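Long-range contact in cDNA FLJ56608, highly similar to Homo sapiens chloride channel, calcium activated, family member 1 (CLCA1), mRNA (Homo sapiens, PDB 6PYO), which may help mediate calcium-activated chloride conductance and regulate mucus production by goblet cells, this chain being its calcium-binding von Willebrand factor type A domain: residues G84-T96 and I109-C123. Residues are numbered along the deposited sequence; the frame is centred on the assembly and turned at random.
Sequences GTSICSGLRSAFT and IVLLTDGEDNTISGC. With CA (calcium ion), chain C.
I109 meets A94, F95 and L91 where helix 87-99 packs on strand 108-113 beside the metal-ion-dependent adhesion site (MIDAS), a worked example of von Willebrand factor type A domain architecture. One branch of I109 meets the methyl of A94 with CG1 and the edge of the F95 ring with CD1, while the other, CG2, lies against L91 CD2. L111 follows with CD2 at 3.8 Å from I87 CG2, the two side chains crossing at about a right angle. T113 OG1, hydrogen-bonded to D14, accepts from G115 N, forming an ST turn as the strand ends. Beyond it, E116 O accepts from a calcium-bound water; T85 OG1 ligates the same calcium ion at 2.2 Å, with S16 and S18 completing the protein ligands. D117 then grips the helix start: CG, anti to the backbone N (chi1 -178°), carries OD2 to I87 N at 2.8 Å, N-H...O angle 162°. Its OD1 takes both T119 N and T119 OG1, which should hold the carboxylate's rotation, while a water links OD2 to C88 N. I120 CD1 meets I87 CD1 at 3.6 Å. Finally C123 SG closes a disulfide with C88 SG, chi3 -74°, and lies 4.0 Å from L91 CD1.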
# COMPACT_ATOMS: atom_id res chain seq x y z
N GLY A 84 14.24 2.76 -8.81
CA GLY A 84 13.43 3.91 -9.17
C GLY A 84 12.06 3.82 -8.53
O GLY A 84 11.75 2.94 -7.73
N THR A 85 11.22 4.75 -8.94
CA THR A 85 9.94 5.00 -8.30
C THR A 85 8.82 4.88 -9.32
O THR A 85 8.85 5.57 -10.34
CB THR A 85 9.90 6.37 -7.66
OG1 THR A 85 10.96 6.49 -6.71
CG2 THR A 85 8.55 6.55 -6.93
N SER A 86 7.82 4.02 -9.03
CA SER A 86 6.57 4.04 -9.79
C SER A 86 5.42 3.66 -8.84
O SER A 86 5.10 2.48 -8.66
CB SER A 86 6.64 3.11 -11.00
OG SER A 86 5.40 3.10 -11.68
N ILE A 87 4.79 4.68 -8.26
CA ILE A 87 3.59 4.44 -7.46
C ILE A 87 2.57 3.67 -8.27
O ILE A 87 1.94 2.72 -7.79
CB ILE A 87 3.02 5.77 -6.92
CG1 ILE A 87 3.95 6.27 -5.82
CG2 ILE A 87 1.59 5.54 -6.42
CD1 ILE A 87 3.58 7.59 -5.21
N CYS A 88 2.41 4.05 -9.54
CA CYS A 88 1.37 3.45 -10.36
C CYS A 88 1.61 1.97 -10.58
O CYS A 88 0.65 1.19 -10.57
CB CYS A 88 1.23 4.19 -11.70
SG CYS A 88 0.32 5.78 -11.51
N SER A 89 2.88 1.56 -10.75
CA SER A 89 3.15 0.12 -10.84
C SER A 89 2.71 -0.60 -9.58
O SER A 89 2.23 -1.75 -9.64
CB SER A 89 4.65 -0.17 -11.04
OG SER A 89 5.19 0.61 -12.08
N GLY A 90 2.97 0.00 -8.41
CA GLY A 90 2.59 -0.62 -7.16
C GLY A 90 1.08 -0.74 -7.02
O GLY A 90 0.57 -1.77 -6.58
N LEU A 91 0.34 0.31 -7.43
CA LEU A 91 -1.12 0.26 -7.33
C LEU A 91 -1.72 -0.74 -8.32
O LEU A 91 -2.60 -1.54 -7.95
CB LEU A 91 -1.72 1.65 -7.53
CG LEU A 91 -1.30 2.72 -6.53
CD1 LEU A 91 -1.88 4.08 -6.92
CD2 LEU A 91 -1.71 2.33 -5.10
N ARG A 92 -1.25 -0.75 -9.56
CA ARG A 92 -1.72 -1.75 -10.52
C ARG A 92 -1.49 -3.16 -9.99
O ARG A 92 -2.36 -4.04 -10.09
CB ARG A 92 -1.03 -1.57 -11.88
CG ARG A 92 -1.61 -0.48 -12.78
CD ARG A 92 -0.60 0.01 -13.83
NE ARG A 92 -0.99 1.34 -14.32
CZ ARG A 92 -0.15 2.24 -14.81
NH1 ARG A 92 1.14 1.99 -14.92
NH2 ARG A 92 -0.63 3.42 -15.20
N SER A 93 -0.29 -3.40 -9.43
CA SER A 93 -0.03 -4.72 -8.86
C SER A 93 -0.96 -5.04 -7.70
O SER A 93 -1.44 -6.17 -7.56
CB SER A 93 1.43 -4.79 -8.43
OG SER A 93 1.69 -6.00 -7.77
N ALA A 94 -1.25 -4.06 -6.84
CA ALA A 94 -2.21 -4.28 -5.76
C ALA A 94 -3.57 -4.70 -6.32
O ALA A 94 -4.21 -5.64 -5.82
CB ALA A 94 -2.31 -3.02 -4.91
N PHE A 95 -4.03 -4.01 -7.36
CA PHE A 95 -5.32 -4.34 -7.96
C PHE A 95 -5.32 -5.76 -8.50
O PHE A 95 -6.30 -6.50 -8.33
CB PHE A 95 -5.68 -3.35 -9.08
CG PHE A 95 -5.89 -1.93 -8.60
CD1 PHE A 95 -6.11 -1.67 -7.27
CD2 PHE A 95 -5.85 -0.87 -9.50
CE1 PHE A 95 -6.30 -0.35 -6.82
CE2 PHE A 95 -6.03 0.43 -9.06
CZ PHE A 95 -6.25 0.69 -7.71
N THR A 96 -4.23 -6.16 -9.15
CA THR A 96 -4.12 -7.55 -9.60
C THR A 96 -4.14 -8.52 -8.42
O THR A 96 -4.74 -9.60 -8.50
CB THR A 96 -2.82 -7.73 -10.40
OG1 THR A 96 -2.74 -6.70 -11.38
CG2 THR A 96 -2.78 -9.08 -11.09
N ILE A 109 -6.24 0.18 -0.21
CA ILE A 109 -4.79 0.22 -0.36
C ILE A 109 -4.22 1.12 0.74
O ILE A 109 -4.77 2.19 1.03
CB ILE A 109 -4.41 0.74 -1.75
CG1 ILE A 109 -4.49 -0.37 -2.81
CG2 ILE A 109 -3.02 1.32 -1.70
CD1 ILE A 109 -5.82 -1.01 -2.93
N VAL A 110 -3.20 0.64 1.43
CA VAL A 110 -2.41 1.47 2.35
C VAL A 110 -1.11 1.76 1.60
O VAL A 110 -0.25 0.88 1.46
CB VAL A 110 -2.17 0.78 3.70
CG1 VAL A 110 -1.33 1.68 4.60
CG2 VAL A 110 -3.54 0.48 4.40
N LEU A 111 -0.97 2.99 1.11
CA LEU A 111 0.17 3.43 0.31
C LEU A 111 1.16 4.16 1.21
O LEU A 111 0.89 5.28 1.67
CB LEU A 111 -0.30 4.34 -0.82
CG LEU A 111 0.78 4.88 -1.78
CD1 LEU A 111 1.66 3.73 -2.28
CD2 LEU A 111 0.09 5.59 -2.93
N LEU A 112 2.30 3.52 1.48
CA LEU A 112 3.31 4.10 2.34
C LEU A 112 4.45 4.56 1.41
O LEU A 112 5.11 3.73 0.75
CB LEU A 112 3.79 3.12 3.41
CG LEU A 112 2.70 2.52 4.34
CD1 LEU A 112 3.25 1.61 5.42
CD2 LEU A 112 1.88 3.59 5.01
N THR A 113 4.64 5.87 1.30
CA THR A 113 5.63 6.36 0.33
C THR A 113 6.10 7.73 0.73
O THR A 113 5.39 8.47 1.44
CB THR A 113 5.03 6.42 -1.08
OG1 THR A 113 5.97 6.96 -2.03
CG2 THR A 113 3.81 7.36 -1.06
N ASP A 114 7.30 8.12 0.22
CA ASP A 114 7.70 9.52 0.34
C ASP A 114 7.00 10.40 -0.70
O ASP A 114 7.08 11.63 -0.61
CB ASP A 114 9.24 9.71 0.26
CG ASP A 114 9.88 9.23 -1.04
OD1 ASP A 114 9.26 9.20 -2.12
OD2 ASP A 114 11.06 8.87 -0.95
N GLY A 115 6.32 9.81 -1.67
CA GLY A 115 5.54 10.58 -2.62
C GLY A 115 6.32 11.30 -3.70
O GLY A 115 5.71 12.05 -4.47
N GLU A 116 7.62 11.05 -3.82
CA GLU A 116 8.46 11.74 -4.79
C GLU A 116 8.35 11.03 -6.14
O GLU A 116 9.25 10.31 -6.58
CB GLU A 116 9.89 11.78 -4.27
CG GLU A 116 9.96 12.63 -3.04
CD GLU A 116 11.28 12.58 -2.33
OE1 GLU A 116 12.19 11.91 -2.86
OE2 GLU A 116 11.40 13.21 -1.25
N ASP A 117 7.21 11.27 -6.80
CA ASP A 117 6.85 10.61 -8.05
C ASP A 117 5.93 11.56 -8.80
O ASP A 117 4.87 11.94 -8.28
CB ASP A 117 6.14 9.29 -7.77
CG ASP A 117 5.77 8.54 -9.03
OD1 ASP A 117 5.96 9.06 -10.17
OD2 ASP A 117 5.27 7.41 -8.87
N ASN A 118 6.32 11.96 -10.02
CA ASN A 118 5.56 12.93 -10.81
C ASN A 118 4.78 12.27 -11.94
O ASN A 118 4.31 12.94 -12.86
CB ASN A 118 6.50 14.03 -11.34
CG ASN A 118 7.59 13.49 -12.27
OD1 ASN A 118 7.92 12.31 -12.24
ND2 ASN A 118 8.15 14.37 -13.08
N THR A 119 4.63 10.95 -11.89
CA THR A 119 3.89 10.22 -12.90
C THR A 119 2.60 9.61 -12.36
O THR A 119 2.01 8.75 -13.02
CB THR A 119 4.76 9.11 -13.49
OG1 THR A 119 4.72 7.96 -12.65
CG2 THR A 119 6.21 9.59 -13.63
N ILE A 120 2.14 10.06 -11.19
CA ILE A 120 1.01 9.39 -10.52
C ILE A 120 -0.26 9.50 -11.36
O ILE A 120 -1.02 8.53 -11.48
CB ILE A 120 0.80 9.93 -9.10
CG1 ILE A 120 2.06 9.75 -8.25
CG2 ILE A 120 -0.39 9.22 -8.44
CD1 ILE A 120 2.02 10.43 -6.89
N SER A 121 -0.49 10.68 -11.96
CA SER A 121 -1.70 10.91 -12.77
C SER A 121 -1.92 9.81 -13.79
O SER A 121 -3.07 9.54 -14.17
CB SER A 121 -1.59 12.28 -13.48
OG SER A 121 -0.40 12.35 -14.25
N GLY A 122 -0.87 9.10 -14.17
CA GLY A 122 -0.99 8.07 -15.17
C GLY A 122 -1.87 6.90 -14.77
O GLY A 122 -2.23 6.11 -15.64
N CYS A 123 -2.20 6.75 -13.48
CA CYS A 123 -3.13 5.69 -13.11
C CYS A 123 -4.46 6.21 -12.58
O CYS A 123 -5.33 5.40 -12.22
CB CYS A 123 -2.49 4.73 -12.09
SG CYS A 123 -1.59 5.46 -10.67
CA CA C . 11.50 7.33 -4.80
O HOH W 1 3.73 6.23 -10.72
O HOH W 2 11.58 9.46 -5.91
O HOH W 3 9.37 7.50 -3.78